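Local coordinates for protein Abbfa_003403 (Acinetobacter baumannii, PDB 4ZXH) that probably assembles a peptide product as a four-domain nonribosomal peptide synthetase with condensation, adenylation, phosphopantetheine-carrying peptidyl carrier and thioesterase domains, at residues A[228-241]-A[411-424]. Residues are numbered along the deposited sequence; the frame is centred on the assembly and turned at random.
Sequences KGSSLVFRVSESVS and YQGELVGVLKYNTD
The ring of Phe-234 lies across Gly-417, whose CA sits over one face, 4.0 Å from the ring centroid and 23° off the normal, a CH-pi contact displaced toward the rim. At the ring's edge, in its plane, are Leu-419 N and Leu-232 O, themselves hydrogen-bonded to each other. A chi1 of 61° sets CG between the backbone N and the carbonyl carbon and swings the ring over the neighbouring strand, so that CZ lies 3.7 Å from Gly-417 CA. Tyr-421 repeats this turn about chi1: its ring reaches back beside Ser-230, whose CB meets it obliquely, 3.6 Å from CZ, with Leu-419 O at the ring's edge. At the Arg-235 guanidinium, Glu-414 OE1 lies near the plane at the edge, but NH1 to OE1 is 4.4 Å, too long for a salt bridge.

Strands 229-235 and 414-422 run antiparallel at 156°, and 229-235 forms one margin of the four-stranded sheet in the condensation domain. Phe-234 N to Gly-417 O (2.9 Å) belongs to the ladder, which continues as Val-236 N to Leu-415 O. Leu-232, Phe-234 and Tyr-421 face helix 428-447, whereas Val-233 and Val-418 occupy the other face with Lys-420, whose NZ forms a salt bridge with Glu-406 and a hydrogen bond to Gln-397 O.

Beyond the ladder, helix 238-249 begins with Ser-237 as N-cap, its OG accepting from Val-240 N. One turn on, Ser-241 OG accepts a nearly straight bond from Leu-415 N at 2.9 Å, so a side chain substitutes for a strand carbonyl where 228-241 turns into the helix.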
loop_
_atom_site.group_PDB
_atom_site.type_symbol
_atom_site.label_atom_id
_atom_site.label_comp_id
_atom_site.label_asym_id
_atom_site.label_seq_id
_atom_site.Cartn_x
_atom_site.Cartn_y
_atom_site.Cartn_z
ATOM N N LYS A 228 0.053 -4.142 15.355
ATOM C CA LYS A 228 0.553 -5.355 15.999
ATOM C C LYS A 228 2.073 -5.257 16.104
ATOM O O LYS A 228 2.755 -5.009 15.112
ATOM C CB LYS A 228 0.174 -6.621 15.214
ATOM C CG LYS A 228 -1.310 -6.872 15.002
ATOM C CD LYS A 228 -1.518 -8.322 14.563
ATOM C CE LYS A 228 -2.956 -8.629 14.167
ATOM N NZ LYS A 228 -3.316 -7.988 12.866
ATOM N N GLY A 229 2.623 -5.454 17.289
ATOM C CA GLY A 229 4.067 -5.441 17.412
ATOM C C GLY A 229 4.601 -6.504 18.344
ATOM O O GLY A 229 3.838 -7.283 18.925
ATOM N N SER A 230 5.920 -6.527 18.491
ATOM C CA SER A 230 6.567 -7.397 19.453
ATOM C C SER A 230 7.812 -6.694 19.965
ATOM O O SER A 230 8.144 -5.611 19.490
ATOM C CB SER A 230 6.909 -8.747 18.826
ATOM O OG SER A 230 7.605 -9.555 19.757
ATOM N N SER A 231 8.502 -7.302 20.926
ATOM C CA SER A 231 9.614 -6.638 21.622
ATOM C C SER A 231 10.771 -7.584 21.790
ATOM O O SER A 231 10.562 -8.741 22.124
ATOM C CB SER A 231 9.196 -6.137 23.010
ATOM O OG SER A 231 8.055 -5.297 22.963
ATOM N N LEU A 232 11.987 -7.096 21.577
ATOM C CA LEU A 232 13.186 -7.908 21.791
ATOM C C LEU A 232 14.158 -7.223 22.767
ATOM O O LEU A 232 14.789 -6.230 22.421
ATOM C CB LEU A 232 13.872 -8.191 20.456
ATOM C CG LEU A 232 15.252 -8.849 20.521
ATOM C CD1 LEU A 232 15.217 -10.106 21.333
ATOM C CD2 LEU A 232 15.748 -9.148 19.116
ATOM N N VAL A 233 14.274 -7.740 23.987
ATOM C CA VAL A 233 15.183 -7.132 24.960
ATOM C C VAL A 233 16.629 -7.598 24.749
ATOM O O VAL A 233 16.905 -8.796 24.630
ATOM C CB VAL A 233 14.729 -7.436 26.403
ATOM C CG1 VAL A 233 15.661 -6.765 27.416
ATOM C CG2 VAL A 233 13.291 -6.949 26.599
ATOM N N PHE A 234 17.551 -6.651 24.668
ATOM C CA PHE A 234 18.963 -6.989 24.507
ATOM C C PHE A 234 19.807 -6.229 25.530
ATOM O O PHE A 234 19.303 -5.328 26.194
ATOM C CB PHE A 234 19.440 -6.674 23.090
ATOM C CG PHE A 234 19.331 -5.216 22.722
ATOM C CD1 PHE A 234 18.120 -4.679 22.300
ATOM C CD2 PHE A 234 20.434 -4.378 22.806
ATOM C CE1 PHE A 234 18.015 -3.337 21.978
ATOM C CE2 PHE A 234 20.339 -3.029 22.479
ATOM C CZ PHE A 234 19.134 -2.508 22.070
ATOM N N ARG A 235 21.081 -6.597 25.666
ATOM C CA ARG A 235 22.007 -5.834 26.514
ATOM C C ARG A 235 23.336 -5.571 25.824
ATOM O O ARG A 235 23.887 -6.443 25.149
ATOM C CB ARG A 235 22.262 -6.553 27.837
ATOM C CG ARG A 235 21.013 -6.832 28.619
ATOM C CD ARG A 235 21.284 -7.623 29.853
ATOM N NE ARG A 235 20.126 -8.441 30.171
ATOM C CZ ARG A 235 19.944 -9.063 31.327
ATOM N NH1 ARG A 235 20.843 -8.944 32.302
ATOM N NH2 ARG A 235 18.843 -9.785 31.506
ATOM N N VAL A 236 23.844 -4.359 26.004
ATOM C CA VAL A 236 25.160 -4.006 25.495
ATOM C C VAL A 236 26.264 -4.428 26.482
ATOM O O VAL A 236 26.180 -4.141 27.677
ATOM C CB VAL A 236 25.249 -2.503 25.225
ATOM C CG1 VAL A 236 26.612 -2.155 24.678
ATOM C CG2 VAL A 236 24.157 -2.083 24.256
ATOM N N SER A 237 27.293 -5.113 25.984
ATOM C CA SER A 237 28.373 -5.609 26.841
ATOM C C SER A 237 28.981 -4.480 27.666
ATOM O O SER A 237 28.977 -3.318 27.243
ATOM C CB SER A 237 29.466 -6.288 26.013
ATOM O OG SER A 237 30.381 -5.333 25.502
ATOM N N GLU A 238 29.495 -4.822 28.843
ATOM C CA GLU A 238 29.982 -3.810 29.762
ATOM C C GLU A 238 31.150 -3.063 29.130
ATOM O O GLU A 238 31.267 -1.847 29.290
ATOM C CB GLU A 238 30.387 -4.438 31.095
ATOM C CG GLU A 238 31.060 -3.463 32.054
ATOM C CD GLU A 238 31.492 -4.115 33.357
ATOM O OE1 GLU A 238 32.476 -4.887 33.334
ATOM O OE2 GLU A 238 30.848 -3.855 34.402
ATOM N N SER A 239 32.000 -3.803 28.415
ATOM C CA SER A 239 33.080 -3.235 27.605
ATOM C C SER A 239 32.579 -2.072 26.759
ATOM O O SER A 239 32.944 -0.918 26.977
ATOM C CB SER A 239 33.672 -4.304 26.681
ATOM O OG SER A 239 33.716 -5.560 27.333
ATOM N N VAL A 240 31.722 -2.398 25.799
ATOM C CA VAL A 240 31.204 -1.420 24.859
ATOM C C VAL A 240 30.388 -0.326 25.563
ATOM O O VAL A 240 30.487 0.848 25.205
ATOM C CB VAL A 240 30.337 -2.112 23.775
ATOM C CG1 VAL A 240 29.786 -1.091 22.779
ATOM C CG2 VAL A 240 31.142 -3.209 23.064
ATOM N N SER A 241 29.589 -0.708 26.558
ATOM C CA SER A 241 28.798 0.265 27.319
ATOM C C SER A 241 29.676 1.372 27.911
ATOM O O SER A 241 29.332 2.555 27.856
ATOM C CB SER A 241 28.020 -0.428 28.439
ATOM O OG SER A 241 26.807 -0.992 27.974
ATOM N N TYR A 411 22.115 -2.008 33.849
ATOM C CA TYR A 411 22.103 -3.047 34.880
ATOM C C TYR A 411 23.407 -3.839 34.894
ATOM O O TYR A 411 23.781 -4.470 33.894
ATOM C CB TYR A 411 20.911 -3.997 34.695
ATOM C CG TYR A 411 20.788 -5.056 35.778
ATOM C CD1 TYR A 411 20.482 -4.712 37.090
ATOM C CD2 TYR A 411 20.962 -6.398 35.483
ATOM C CE1 TYR A 411 20.370 -5.686 38.087
ATOM C CE2 TYR A 411 20.853 -7.375 36.461
ATOM C CZ TYR A 411 20.558 -7.021 37.762
ATOM O OH TYR A 411 20.457 -8.010 38.731
ATOM N N GLN A 412 24.084 -3.790 36.043
ATOM C CA GLN A 412 25.347 -4.484 36.249
ATOM C C GLN A 412 26.401 -4.111 35.190
ATOM O O GLN A 412 27.239 -4.941 34.788
ATOM C CB GLN A 412 25.113 -5.993 36.291
ATOM C CG GLN A 412 24.459 -6.451 37.600
ATOM C CD GLN A 412 24.392 -7.972 37.760
ATOM O OE1 GLN A 412 24.538 -8.735 36.793
ATOM N NE2 GLN A 412 24.169 -8.417 38.993
ATOM N N GLY A 413 26.370 -2.847 34.771
ATOM C CA GLY A 413 27.366 -2.314 33.861
ATOM C C GLY A 413 26.883 -2.187 32.430
ATOM O O GLY A 413 27.391 -1.355 31.677
ATOM N N GLU A 414 25.882 -2.997 32.078
ATOM C CA GLU A 414 25.400 -3.150 30.709
ATOM C C GLU A 414 24.194 -2.265 30.406
ATOM O O GLU A 414 23.211 -2.262 31.152
ATOM C CB GLU A 414 25.028 -4.617 30.447
ATOM C CG GLU A 414 26.177 -5.605 30.601
ATOM C CD GLU A 414 25.788 -7.076 30.383
ATOM O OE1 GLU A 414 24.582 -7.432 30.451
ATOM O OE2 GLU A 414 26.721 -7.890 30.176
ATOM N N LEU A 415 24.262 -1.527 29.303
ATOM C CA LEU A 415 23.110 -0.761 28.837
ATOM C C LEU A 415 21.980 -1.720 28.471
ATOM O O LEU A 415 22.215 -2.776 27.865
ATOM C CB LEU A 415 23.486 0.112 27.639
ATOM C CG LEU A 415 24.320 1.369 27.884
ATOM C CD1 LEU A 415 24.850 1.927 26.596
ATOM C CD2 LEU A 415 23.496 2.419 28.587
ATOM N N VAL A 416 20.757 -1.371 28.847
ATOM C CA VAL A 416 19.619 -2.235 28.541
ATOM C C VAL A 416 18.707 -1.577 27.510
ATOM O O VAL A 416 18.326 -0.404 27.647
ATOM C CB VAL A 416 18.808 -2.590 29.804
ATOM C CG1 VAL A 416 17.522 -3.297 29.434
ATOM C CG2 VAL A 416 19.620 -3.467 30.717
ATOM N N GLY A 417 18.368 -2.343 26.474
ATOM C CA GLY A 417 17.579 -1.833 25.376
ATOM C C GLY A 417 16.465 -2.759 24.949
ATOM O O GLY A 417 16.502 -3.971 25.207
ATOM N N VAL A 418 15.466 -2.172 24.296
ATOM C CA VAL A 418 14.348 -2.925 23.761
ATOM C C VAL A 418 14.128 -2.520 22.326
ATOM O O VAL A 418 13.844 -1.359 22.065
ATOM C CB VAL A 418 13.033 -2.679 24.533
ATOM C CG1 VAL A 418 11.970 -3.716 24.124
ATOM C CG2 VAL A 418 13.267 -2.740 26.010
ATOM N N LEU A 419 14.261 -3.464 21.399
ATOM C CA LEU A 419 13.884 -3.210 20.015
ATOM C C LEU A 419 12.433 -3.632 19.805
ATOM O O LEU A 419 12.094 -4.811 19.891
ATOM C CB LEU A 419 14.795 -3.943 19.021
ATOM C CG LEU A 419 14.490 -3.584 17.547
ATOM C CD1 LEU A 419 14.921 -2.176 17.187
ATOM C CD2 LEU A 419 15.117 -4.565 16.594
ATOM N N LYS A 420 11.576 -2.657 19.551
ATOM C CA LYS A 420 10.183 -2.936 19.226
ATOM C C LYS A 420 10.022 -2.922 17.733
ATOM O O LYS A 420 10.552 -2.032 17.062
ATOM C CB LYS A 420 9.266 -1.912 19.871
ATOM C CG LYS A 420 9.309 -2.011 21.387
ATOM C CD LYS A 420 8.181 -1.258 21.942
ATOM C CE LYS A 420 8.170 -1.292 23.417
ATOM N NZ LYS A 420 7.160 -0.288 23.849
ATOM N N TYR A 421 9.302 -3.911 17.212
ATOM C CA TYR A 421 9.155 -4.081 15.769
ATOM C C TYR A 421 7.761 -4.555 15.401
ATOM O O TYR A 421 7.141 -5.348 16.116
ATOM C CB TYR A 421 10.195 -5.065 15.234
ATOM C CG TYR A 421 10.060 -6.476 15.760
ATOM C CD1 TYR A 421 10.556 -6.833 17.014
ATOM C CD2 TYR A 421 9.452 -7.464 15.000
ATOM C CE1 TYR A 421 10.429 -8.143 17.502
ATOM C CE2 TYR A 421 9.330 -8.774 15.474
ATOM C CZ TYR A 421 9.817 -9.111 16.717
ATOM O OH TYR A 421 9.683 -10.414 17.170
ATOM N N ASN A 422 7.278 -4.058 14.271
ATOM C CA ASN A 422 5.963 -4.395 13.742
ATOM C C ASN A 422 5.972 -5.803 13.130
ATOM O O ASN A 422 6.673 -6.036 12.143
ATOM C CB ASN A 422 5.585 -3.326 12.714
ATOM C CG ASN A 422 4.195 -3.491 12.151
ATOM O OD1 ASN A 422 3.715 -4.605 11.910
ATOM N ND2 ASN A 422 3.541 -2.362 11.904
ATOM N N THR A 423 5.198 -6.729 13.696
ATOM C CA THR A 423 5.228 -8.134 13.260
ATOM C C THR A 423 4.489 -8.434 11.941
ATOM O O THR A 423 4.404 -9.590 11.519
ATOM C CB THR A 423 4.642 -9.072 14.332
ATOM O OG1 THR A 423 3.294 -8.686 14.632
ATOM C CG2 THR A 423 5.455 -9.016 15.569
ATOM N N ASP A 424 3.947 -7.412 11.297
ATOM C CA ASP A 424 3.385 -7.600 9.960
ATOM C C ASP A 424 4.433 -7.261 8.898
ATOM O O ASP A 424 4.260 -7.552 7.720
ATOM C CB ASP A 424 2.124 -6.751 9.755
ATOM C CG ASP A 424 0.898 -7.327 10.463
ATOM O OD1 ASP A 424 0.948 -8.477 10.950
ATOM O OD2 ASP A 424 -0.136 -6.626 10.515
#